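Long-range contacts in B-agarase (Agarivorans gilvus, PDB 5Z6P), which probably hydrolyses beta-glycosidic bonds of agarose, as a glycoside hydrolase of family 50: residues 264-275 / 293-301; 448-456 / 487-495. All coordinates share one frame; numbering follows the deposited sequence.

How the interactions relate
Interaction 1 comes first along the chain and is complete before interaction 2 begins; their centres lie about 24 Å apart. Interaction 1 folds the loop that follows helix 241-255 onto the turn between strands 289-293 and 299-305, in a six-stranded mixed sheet. Interaction 2 sets helix 478-495 against strand 449-453, which runs parallel to strands 501-506 and 614-615. Alternating parallel strands and helices are consistent with the barrel expected of this glycosidase family. The two sites meet where P448, just ahead of strand 449-453, packs against the carbonyl of F266 and the end of Y300, whose OH is hydrogen-bonded to T431 O, so that the loop of interaction 1 borders the start of that strand.

Interaction 1 (264-275 / 293-301); sequences SKFGGYLDGPRQ and VDPEGYPYF
R274 lays its guanidinium flat on the ring of Y298, planes 10° apart and centres 3.9 Å from each other, a cation-pi stack. On the ring's opposite face S264 CB makes a CH-pi contact, so Y298 is sandwiched between two parts of one loop. A second CH-pi contact pairs P295 with F266: P295 CG sits over the middle of the F266 ring, 3.7 Å from its centroid.

The guanidinium edge is held by E296 O, which R274 NE and NH2 both grip within the guanidinium plane, NH2 at 2.9 Å, and the bend at chi2 (69°) brings the group back over Y298. Among backbone bonds, Q275 N to G297 O holds the last residue of the D294-G297 type I turn, and Y269 N to P299 O the start of strand 299-305. This turn joins strand 289-293 to strand 299-305 as a beta hairpin, and its D294 OD1 accepts from E296 N, an Asx turn, and from Y298 N on the other face of the carboxylate. S264 OG donates to D294 OD2 at 2.8 Å.

Waters add further links: one donates to both D294 OD2 and E296 OE1 while accepting from F266 N, and another bridges K265 NZ to E296 OE2.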
loop_
_atom_site.group_PDB
_atom_site.type_symbol
_atom_site.label_atom_id
_atom_site.label_comp_id
_atom_site.label_asym_id
_atom_site.label_seq_id
_atom_site.Cartn_x
_atom_site.Cartn_y
_atom_site.Cartn_z
ATOM N N SER A 264 10.541 -11.283 -26.852
ATOM C CA SER A 264 11.817 -10.876 -27.425
ATOM C C SER A 264 12.890 -10.892 -26.339
ATOM O O SER A 264 12.594 -11.161 -25.180
ATOM C CB SER A 264 11.713 -9.493 -28.051
ATOM O OG SER A 264 11.183 -8.570 -27.126
ATOM N N LYS A 265 14.131 -10.613 -26.717
ATOM C CA LYS A 265 15.228 -10.554 -25.758
ATOM C C LYS A 265 14.908 -9.714 -24.509
ATOM O O LYS A 265 15.116 -10.151 -23.386
ATOM C CB LYS A 265 16.472 -10.005 -26.442
ATOM C CG LYS A 265 17.602 -9.670 -25.514
ATOM C CD LYS A 265 18.648 -8.901 -26.265
ATOM C CE LYS A 265 19.920 -8.763 -25.474
ATOM N NZ LYS A 265 20.932 -8.019 -26.271
ATOM N N PHE A 266 14.371 -8.526 -24.719
ATOM C CA PHE A 266 14.126 -7.600 -23.627
ATOM C C PHE A 266 12.723 -7.725 -23.066
ATOM O O PHE A 266 12.248 -6.816 -22.410
ATOM C CB PHE A 266 14.373 -6.159 -24.091
ATOM C CG PHE A 266 15.820 -5.794 -24.178
ATOM C CD1 PHE A 266 16.530 -5.443 -23.040
ATOM C CD2 PHE A 266 16.470 -5.772 -25.399
ATOM C CE1 PHE A 266 17.862 -5.095 -23.123
ATOM C CE2 PHE A 266 17.801 -5.423 -25.492
ATOM C CZ PHE A 266 18.502 -5.086 -24.351
ATOM N N GLY A 267 12.050 -8.841 -23.354
ATOM C CA GLY A 267 10.802 -9.171 -22.692
ATOM C C GLY A 267 9.580 -8.549 -23.316
ATOM O O GLY A 267 8.495 -8.606 -22.758
ATOM N N GLY A 268 9.755 -7.941 -24.479
ATOM C CA GLY A 268 8.622 -7.475 -25.252
ATOM C C GLY A 268 7.919 -8.582 -26.022
ATOM O O GLY A 268 8.318 -9.736 -25.963
ATOM N N TYR A 269 6.876 -8.205 -26.750
ATOM C CA TYR A 269 5.991 -9.135 -27.439
ATOM C C TYR A 269 6.553 -9.492 -28.826
ATOM O O TYR A 269 6.417 -8.738 -29.768
ATOM C CB TYR A 269 4.601 -8.507 -27.547
ATOM C CG TYR A 269 3.509 -9.339 -28.187
ATOM C CD1 TYR A 269 3.543 -10.722 -28.181
ATOM C CD2 TYR A 269 2.418 -8.718 -28.779
ATOM C CE1 TYR A 269 2.500 -11.467 -28.761
ATOM C CE2 TYR A 269 1.392 -9.440 -29.357
ATOM C CZ TYR A 269 1.431 -10.808 -29.348
ATOM O OH TYR A 269 0.392 -11.500 -29.935
ATOM N N LEU A 270 7.197 -10.650 -28.921
ATOM C CA LEU A 270 7.952 -11.029 -30.100
ATOM C C LEU A 270 7.149 -10.937 -31.399
ATOM O O LEU A 270 7.652 -10.464 -32.411
ATOM C CB LEU A 270 8.490 -12.446 -29.923
ATOM C CG LEU A 270 9.238 -13.048 -31.107
ATOM C CD1 LEU A 270 10.533 -12.315 -31.375
ATOM C CD2 LEU A 270 9.496 -14.531 -30.856
ATOM N N ASP A 271 5.892 -11.358 -31.354
ATOM C CA ASP A 271 5.057 -11.352 -32.544
ATOM C C ASP A 271 4.114 -10.154 -32.598
ATOM O O ASP A 271 3.081 -10.208 -33.255
ATOM C CB ASP A 271 4.238 -12.646 -32.630
ATOM C CG ASP A 271 5.108 -13.892 -32.756
ATOM O OD1 ASP A 271 6.176 -13.824 -33.398
ATOM O OD2 ASP A 271 4.708 -14.947 -32.221
ATOM N N GLY A 272 4.468 -9.080 -31.902
ATOM C CA GLY A 272 3.632 -7.894 -31.869
ATOM C C GLY A 272 4.030 -6.890 -32.935
ATOM O O GLY A 272 5.083 -7.031 -33.566
ATOM N N PRO A 273 3.199 -5.859 -33.133
ATOM C CA PRO A 273 3.484 -4.883 -34.184
ATOM C C PRO A 273 4.797 -4.159 -33.926
ATOM O O PRO A 273 4.876 -3.298 -33.053
ATOM C CB PRO A 273 2.286 -3.925 -34.119
ATOM C CG PRO A 273 1.672 -4.148 -32.780
ATOM C CD PRO A 273 1.927 -5.586 -32.446
ATOM N N ARG A 274 5.819 -4.544 -34.671
ATOM C CA ARG A 274 7.159 -3.999 -34.529
ATOM C C ARG A 274 7.185 -2.479 -34.646
ATOM O O ARG A 274 6.577 -1.898 -35.542
ATOM C CB ARG A 274 8.083 -4.605 -35.580
ATOM C CG ARG A 274 9.549 -4.423 -35.271
ATOM C CD ARG A 274 9.933 -5.248 -34.068
ATOM N NE ARG A 274 11.344 -5.110 -33.755
ATOM C CZ ARG A 274 12.301 -5.807 -34.348
ATOM N NH1 ARG A 274 11.986 -6.683 -35.296
ATOM N NH2 ARG A 274 13.564 -5.624 -34.000
ATOM N N GLN A 275 7.892 -1.847 -33.719
ATOM C CA GLN A 275 8.073 -0.405 -33.731
ATOM C C GLN A 275 9.537 -0.077 -33.967
ATOM O O GLN A 275 10.383 -0.965 -33.935
ATOM C CB GLN A 275 7.594 0.196 -32.415
ATOM C CG GLN A 275 6.234 -0.295 -31.992
ATOM C CD GLN A 275 5.131 0.410 -32.719
ATOM O OE1 GLN A 275 5.166 1.629 -32.886
ATOM N NE2 GLN A 275 4.131 -0.345 -33.154
ATOM N N VAL A 293 7.814 0.484 -25.390
ATOM C CA VAL A 293 8.506 -0.191 -26.477
ATOM C C VAL A 293 9.878 -0.586 -25.961
ATOM O O VAL A 293 10.517 0.230 -25.296
ATOM C CB VAL A 293 8.638 0.729 -27.718
ATOM C CG1 VAL A 293 9.388 0.035 -28.823
ATOM C CG2 VAL A 293 7.271 1.188 -28.200
ATOM N N ASP A 294 10.334 -1.816 -26.235
ATOM C CA ASP A 294 11.620 -2.285 -25.702
ATOM C C ASP A 294 12.783 -1.762 -26.566
ATOM O O ASP A 294 12.548 -1.146 -27.591
ATOM C CB ASP A 294 11.615 -3.842 -25.520
ATOM C CG ASP A 294 11.935 -4.649 -26.808
ATOM O OD1 ASP A 294 12.321 -4.084 -27.853
ATOM O OD2 ASP A 294 11.818 -5.906 -26.741
ATOM N N PRO A 295 14.039 -1.948 -26.128
ATOM C CA PRO A 295 15.150 -1.345 -26.884
ATOM C C PRO A 295 15.251 -1.773 -28.358
ATOM O O PRO A 295 15.835 -1.052 -29.162
ATOM C CB PRO A 295 16.379 -1.809 -26.115
ATOM C CG PRO A 295 15.908 -1.967 -24.713
ATOM C CD PRO A 295 14.472 -2.428 -24.805
ATOM N N GLU A 296 14.677 -2.920 -28.706
ATOM C CA GLU A 296 14.724 -3.409 -30.076
ATOM C C GLU A 296 13.448 -3.134 -30.844
ATOM O O GLU A 296 13.288 -3.616 -31.952
ATOM C CB GLU A 296 15.005 -4.909 -30.091
ATOM C CG GLU A 296 16.445 -5.275 -29.781
ATOM C CD GLU A 296 16.615 -6.762 -29.612
ATOM O OE1 GLU A 296 15.597 -7.462 -29.653
ATOM O OE2 GLU A 296 17.756 -7.226 -29.422
ATOM N N GLY A 297 12.536 -2.375 -30.254
ATOM C CA GLY A 297 11.329 -1.974 -30.944
ATOM C C GLY A 297 10.104 -2.857 -30.749
ATOM O O GLY A 297 9.052 -2.567 -31.284
ATOM N N TYR A 298 10.221 -3.922 -29.969
ATOM C CA TYR A 298 9.060 -4.768 -29.679
ATOM C C TYR A 298 8.120 -4.127 -28.679
ATOM O O TYR A 298 8.557 -3.554 -27.698
ATOM C CB TYR A 298 9.512 -6.125 -29.158
ATOM C CG TYR A 298 10.346 -6.879 -30.151
ATOM C CD1 TYR A 298 9.754 -7.730 -31.083
ATOM C CD2 TYR A 298 11.727 -6.751 -30.161
ATOM C CE1 TYR A 298 10.511 -8.417 -31.993
ATOM C CE2 TYR A 298 12.495 -7.447 -31.064
ATOM C CZ TYR A 298 11.881 -8.276 -31.983
ATOM O OH TYR A 298 12.658 -8.960 -32.880
ATOM N N PRO A 299 6.814 -4.223 -28.916
ATOM C CA PRO A 299 5.921 -3.619 -27.928
ATOM C C PRO A 299 6.102 -4.253 -26.541
ATOM O O PRO A 299 6.430 -5.430 -26.428
ATOM C CB PRO A 299 4.529 -3.891 -28.490
ATOM C CG PRO A 299 4.733 -4.195 -29.919
ATOM C CD PRO A 299 6.081 -4.809 -30.047
ATOM N N TYR A 300 5.925 -3.453 -25.495
ATOM C CA TYR A 300 6.236 -3.912 -24.153
ATOM C C TYR A 300 5.157 -3.509 -23.152
ATOM O O TYR A 300 4.606 -2.417 -23.194
ATOM C CB TYR A 300 7.619 -3.383 -23.740
ATOM C CG TYR A 300 8.127 -3.817 -22.370
ATOM C CD1 TYR A 300 8.841 -4.998 -22.213
ATOM C CD2 TYR A 300 7.920 -3.020 -21.244
ATOM C CE1 TYR A 300 9.318 -5.392 -20.970
ATOM C CE2 TYR A 300 8.402 -3.404 -19.992
ATOM C CZ TYR A 300 9.103 -4.595 -19.865
ATOM O OH TYR A 300 9.587 -4.978 -18.649
ATOM N N PHE A 301 4.846 -4.441 -22.269
ATOM C CA PHE A 301 3.936 -4.216 -21.178
ATOM C C PHE A 301 4.638 -4.764 -19.920
ATOM O O PHE A 301 5.155 -5.880 -19.923
ATOM C CB PHE A 301 2.595 -4.892 -21.447
ATOM C CG PHE A 301 1.513 -4.539 -20.454
ATOM C CD1 PHE A 301 0.699 -3.429 -20.653
ATOM C CD2 PHE A 301 1.290 -5.338 -19.333
ATOM C CE1 PHE A 301 -0.304 -3.109 -19.756
ATOM C CE2 PHE A 301 0.295 -5.030 -18.423
ATOM C CZ PHE A 301 -0.511 -3.921 -18.631
HETATM O O HOH W 1 20.155 -6.260 -28.597
HETATM O O HOH W 2 14.645 -10.170 -29.599
HETATM O O HOH W 3 14.099 -7.276 -27.243
#

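Interaction 2 (448-456 / 487-495); sequences PFFANGWII and TVSQVKNEI
T487 faces the far end of the strand segment with both branches of its side chain. The methyl CG2, anti to the backbone N, lies 3.7 Å from G453 CA, while OG1 turns to the carbonyl of W454. OG1 and W454 O are 2.9 Å apart, but R483 O, one turn back in the helix, is also within reach of this one hydroxyl proton, so which carbonyl receives it is not settled. A water donates to OG1 and accepts from I456 N, joining the same spot to the next stretch of backbone. I455 crosses T487 at about a right angle, its CG1 3.6 Å from OG1.

One turn further along the helix, V491 splits its methyls between two strand residues: CG2 approaches N452 O at 3.6 Å, and CG1 points to A451 CB. G453 has no side chain, and its CA lies close to both T487 and V491.

The strand and helix axes run roughly antiparallel, 148° between their directions, with a closest approach of 8.3 Å. Strand 449-453 pairs in parallel with strand 501-506, which follows the helix, so strand, helix and strand form a beta-alpha-beta unit, as in the barrel of related glycosidases.

I495 closes the near end. With CG1 between the backbone N and the carbonyl carbon (chi1 70°), CG2 is left to meet A451 CB at 3.8 Å and to touch the rim of the F449 ring at CE2, lying in the ring plane. The same ring stacks on Y442. Beside these apolar contacts, E494 reaches the strand through water: its OE1 accepts from a molecule that in turn accepts from N452 N.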
loop_
_atom_site.group_PDB
_atom_site.type_symbol
_atom_site.label_atom_id
_atom_site.label_comp_id
_atom_site.label_asym_id
_atom_site.label_seq_id
_atom_site.Cartn_x
_atom_site.Cartn_y
_atom_site.Cartn_z
ATOM N N PRO A 448 14.427 -7.345 -17.809
ATOM C CA PRO A 448 14.456 -5.903 -17.532
ATOM C C PRO A 448 14.118 -5.597 -16.071
ATOM O O PRO A 448 13.492 -6.413 -15.396
ATOM C CB PRO A 448 13.390 -5.340 -18.458
ATOM C CG PRO A 448 13.247 -6.378 -19.560
ATOM C CD PRO A 448 13.474 -7.682 -18.880
ATOM N N PHE A 449 14.537 -4.436 -15.590
ATOM C CA PHE A 449 14.273 -4.054 -14.212
ATOM C C PHE A 449 13.926 -2.560 -14.125
ATOM O O PHE A 449 14.184 -1.810 -15.056
ATOM C CB PHE A 449 15.481 -4.373 -13.332
ATOM C CG PHE A 449 16.694 -3.557 -13.668
ATOM C CD1 PHE A 449 17.575 -3.965 -14.652
ATOM C CD2 PHE A 449 16.951 -2.370 -13.004
ATOM C CE1 PHE A 449 18.680 -3.198 -14.971
ATOM C CE2 PHE A 449 18.039 -1.606 -13.331
ATOM C CZ PHE A 449 18.902 -2.015 -14.316
ATOM N N PHE A 450 13.333 -2.152 -13.010
ATOM C CA PHE A 450 13.053 -0.752 -12.755
ATOM C C PHE A 450 14.007 -0.247 -11.660
ATOM O O PHE A 450 14.253 -0.940 -10.692
ATOM C CB PHE A 450 11.592 -0.562 -12.350
ATOM C CG PHE A 450 10.611 -0.690 -13.502
ATOM C CD1 PHE A 450 10.348 -1.917 -14.100
ATOM C CD2 PHE A 450 9.944 0.426 -13.975
ATOM C CE1 PHE A 450 9.442 -2.008 -15.158
ATOM C CE2 PHE A 450 9.033 0.339 -15.033
ATOM C CZ PHE A 450 8.779 -0.877 -15.621
ATOM N N ALA A 451 14.567 0.944 -11.843
ATOM C CA ALA A 451 15.493 1.528 -10.868
ATOM C C ALA A 451 14.764 2.559 -10.000
ATOM O O ALA A 451 13.697 3.044 -10.372
ATOM C CB ALA A 451 16.681 2.179 -11.572
ATOM N N ASN A 452 15.340 2.875 -8.846
ATOM C CA ASN A 452 14.736 3.813 -7.909
ATOM C C ASN A 452 15.792 4.623 -7.167
ATOM O O ASN A 452 16.906 4.152 -6.947
ATOM C CB ASN A 452 13.884 3.080 -6.895
ATOM C CG ASN A 452 14.722 2.397 -5.833
ATOM O OD1 ASN A 452 15.188 1.276 -6.028
ATOM N ND2 ASN A 452 14.948 3.084 -4.724
ATOM N N GLY A 453 15.417 5.830 -6.771
ATOM C CA GLY A 453 16.242 6.643 -5.917
ATOM C C GLY A 453 15.354 7.459 -5.007
ATOM O O GLY A 453 14.201 7.712 -5.328
ATOM N N TRP A 454 15.900 7.855 -3.867
ATOM C CA TRP A 454 15.248 8.769 -2.925
ATOM C C TRP A 454 16.009 10.077 -2.873
ATOM O O TRP A 454 17.227 10.059 -2.774
ATOM C CB TRP A 454 15.222 8.206 -1.509
ATOM C CG TRP A 454 14.585 6.868 -1.336
ATOM C CD1 TRP A 454 15.207 5.655 -1.334
ATOM C CD2 TRP A 454 13.204 6.619 -1.098
ATOM N NE1 TRP A 454 14.286 4.651 -1.112
ATOM C CE2 TRP A 454 13.048 5.221 -0.970
ATOM C CE3 TRP A 454 12.085 7.439 -0.962
ATOM C CZ2 TRP A 454 11.812 4.631 -0.727
ATOM C CZ3 TRP A 454 10.853 6.846 -0.725
ATOM C CH2 TRP A 454 10.730 5.456 -0.611
ATOM N N ILE A 455 15.312 11.200 -2.861
ATOM C CA ILE A 455 15.999 12.468 -2.678
ATOM C C ILE A 455 15.888 12.918 -1.226
ATOM O O ILE A 455 14.820 13.249 -0.760
ATOM C CB ILE A 455 15.451 13.572 -3.614
ATOM C CG1 ILE A 455 15.507 13.096 -5.074
ATOM C CG2 ILE A 455 16.265 14.854 -3.431
ATOM C CD1 ILE A 455 14.910 14.079 -6.050
ATOM N N ILE A 456 17.011 12.906 -0.525
ATOM C CA ILE A 456 17.052 13.239 0.888
ATOM C C ILE A 456 18.226 14.159 1.173
ATOM O O ILE A 456 19.010 14.465 0.287
ATOM C CB ILE A 456 17.194 11.988 1.770
ATOM C CG1 ILE A 456 18.485 11.254 1.408
ATOM C CG2 ILE A 456 15.977 11.071 1.627
ATOM C CD1 ILE A 456 18.798 10.058 2.305
ATOM N N THR A 487 21.262 11.938 -5.929
ATOM C CA THR A 487 20.403 10.770 -6.103
ATOM C C THR A 487 20.624 10.178 -7.489
ATOM O O THR A 487 20.826 8.974 -7.637
ATOM C CB THR A 487 18.924 11.134 -5.917
ATOM O OG1 THR A 487 18.731 11.649 -4.601
ATOM C CG2 THR A 487 18.004 9.904 -6.141
ATOM N N VAL A 488 20.616 11.046 -8.497
ATOM C CA VAL A 488 20.777 10.607 -9.871
ATOM C C VAL A 488 22.150 9.965 -10.084
ATOM O O VAL A 488 22.258 8.934 -10.746
ATOM C CB VAL A 488 20.585 11.758 -10.859
ATOM C CG1 VAL A 488 20.878 11.287 -12.296
ATOM C CG2 VAL A 488 19.170 12.303 -10.757
ATOM N N SER A 489 23.191 10.565 -9.510
ATOM C CA SER A 489 24.533 10.031 -9.669
ATOM C C SER A 489 24.621 8.606 -9.128
ATOM O O SER A 489 25.311 7.776 -9.696
ATOM C CB SER A 489 25.569 10.921 -8.987
ATOM O OG SER A 489 25.585 12.207 -9.582
ATOM N N GLN A 490 23.917 8.324 -8.039
ATOM C CA GLN A 490 23.962 6.978 -7.458
ATOM C C GLN A 490 23.192 5.958 -8.304
ATOM O O GLN A 490 23.635 4.826 -8.457
ATOM C CB GLN A 490 23.422 6.986 -6.041
ATOM C CG GLN A 490 23.495 5.633 -5.371
ATOM C CD GLN A 490 22.677 5.561 -4.102
ATOM O OE1 GLN A 490 21.748 4.761 -3.995
ATOM N NE2 GLN A 490 23.014 6.400 -3.131
ATOM N N VAL A 491 22.052 6.367 -8.855
ATOM C CA VAL A 491 21.304 5.514 -9.788
ATOM C C VAL A 491 22.141 5.216 -11.033
ATOM O O VAL A 491 22.136 4.099 -11.536
ATOM C CB VAL A 491 19.949 6.142 -10.216
ATOM C CG1 VAL A 491 19.280 5.309 -11.324
ATOM C CG2 VAL A 491 19.017 6.244 -9.032
ATOM N N LYS A 492 22.882 6.212 -11.511
ATOM C CA LYS A 492 23.706 6.019 -12.688
ATOM C C LYS A 492 24.836 5.045 -12.397
ATOM O O LYS A 492 25.147 4.195 -13.213
ATOM C CB LYS A 492 24.271 7.338 -13.185
ATOM C CG LYS A 492 25.113 7.187 -14.444
ATOM C CD LYS A 492 25.740 8.493 -14.826
ATOM C CE LYS A 492 26.600 8.360 -16.084
ATOM N NZ LYS A 492 25.807 8.251 -17.325
ATOM N N ASN A 493 25.446 5.186 -11.227
ATOM C CA ASN A 493 26.485 4.273 -10.782
ATOM C C ASN A 493 25.944 2.837 -10.619
ATOM O O ASN A 493 26.670 1.865 -10.807
ATOM C CB ASN A 493 27.089 4.772 -9.474
ATOM C CG ASN A 493 28.423 4.134 -9.170
ATOM O OD1 ASN A 493 29.199 3.834 -10.075
ATOM N ND2 ASN A 493 28.707 3.936 -7.891
ATOM N N GLU A 494 24.665 2.717 -10.290
ATOM C CA GLU A 494 24.046 1.411 -10.124
ATOM C C GLU A 494 23.701 0.781 -11.466
ATOM O O GLU A 494 23.962 -0.387 -11.685
ATOM C CB GLU A 494 22.775 1.507 -9.273
ATOM C CG GLU A 494 22.993 1.594 -7.783
ATOM C CD GLU A 494 21.734 2.058 -7.052
ATOM O OE1 GLU A 494 20.715 2.354 -7.710
ATOM O OE2 GLU A 494 21.761 2.141 -5.821
ATOM N N ILE A 495 23.102 1.548 -12.369
ATOM C CA ILE A 495 22.553 0.920 -13.559
ATOM C C ILE A 495 23.551 0.968 -14.706
ATOM O O ILE A 495 23.370 0.296 -15.721
ATOM C CB ILE A 495 21.195 1.566 -13.989
ATOM C CG1 ILE A 495 21.377 2.982 -14.544
ATOM C CG2 ILE A 495 20.161 1.486 -12.843
ATOM C CD1 ILE A 495 20.267 3.405 -15.481
HETATM O O HOH W 4 18.327 1.868 -8.217
HETATM O O HOH W 5 19.458 12.394 -2.000
#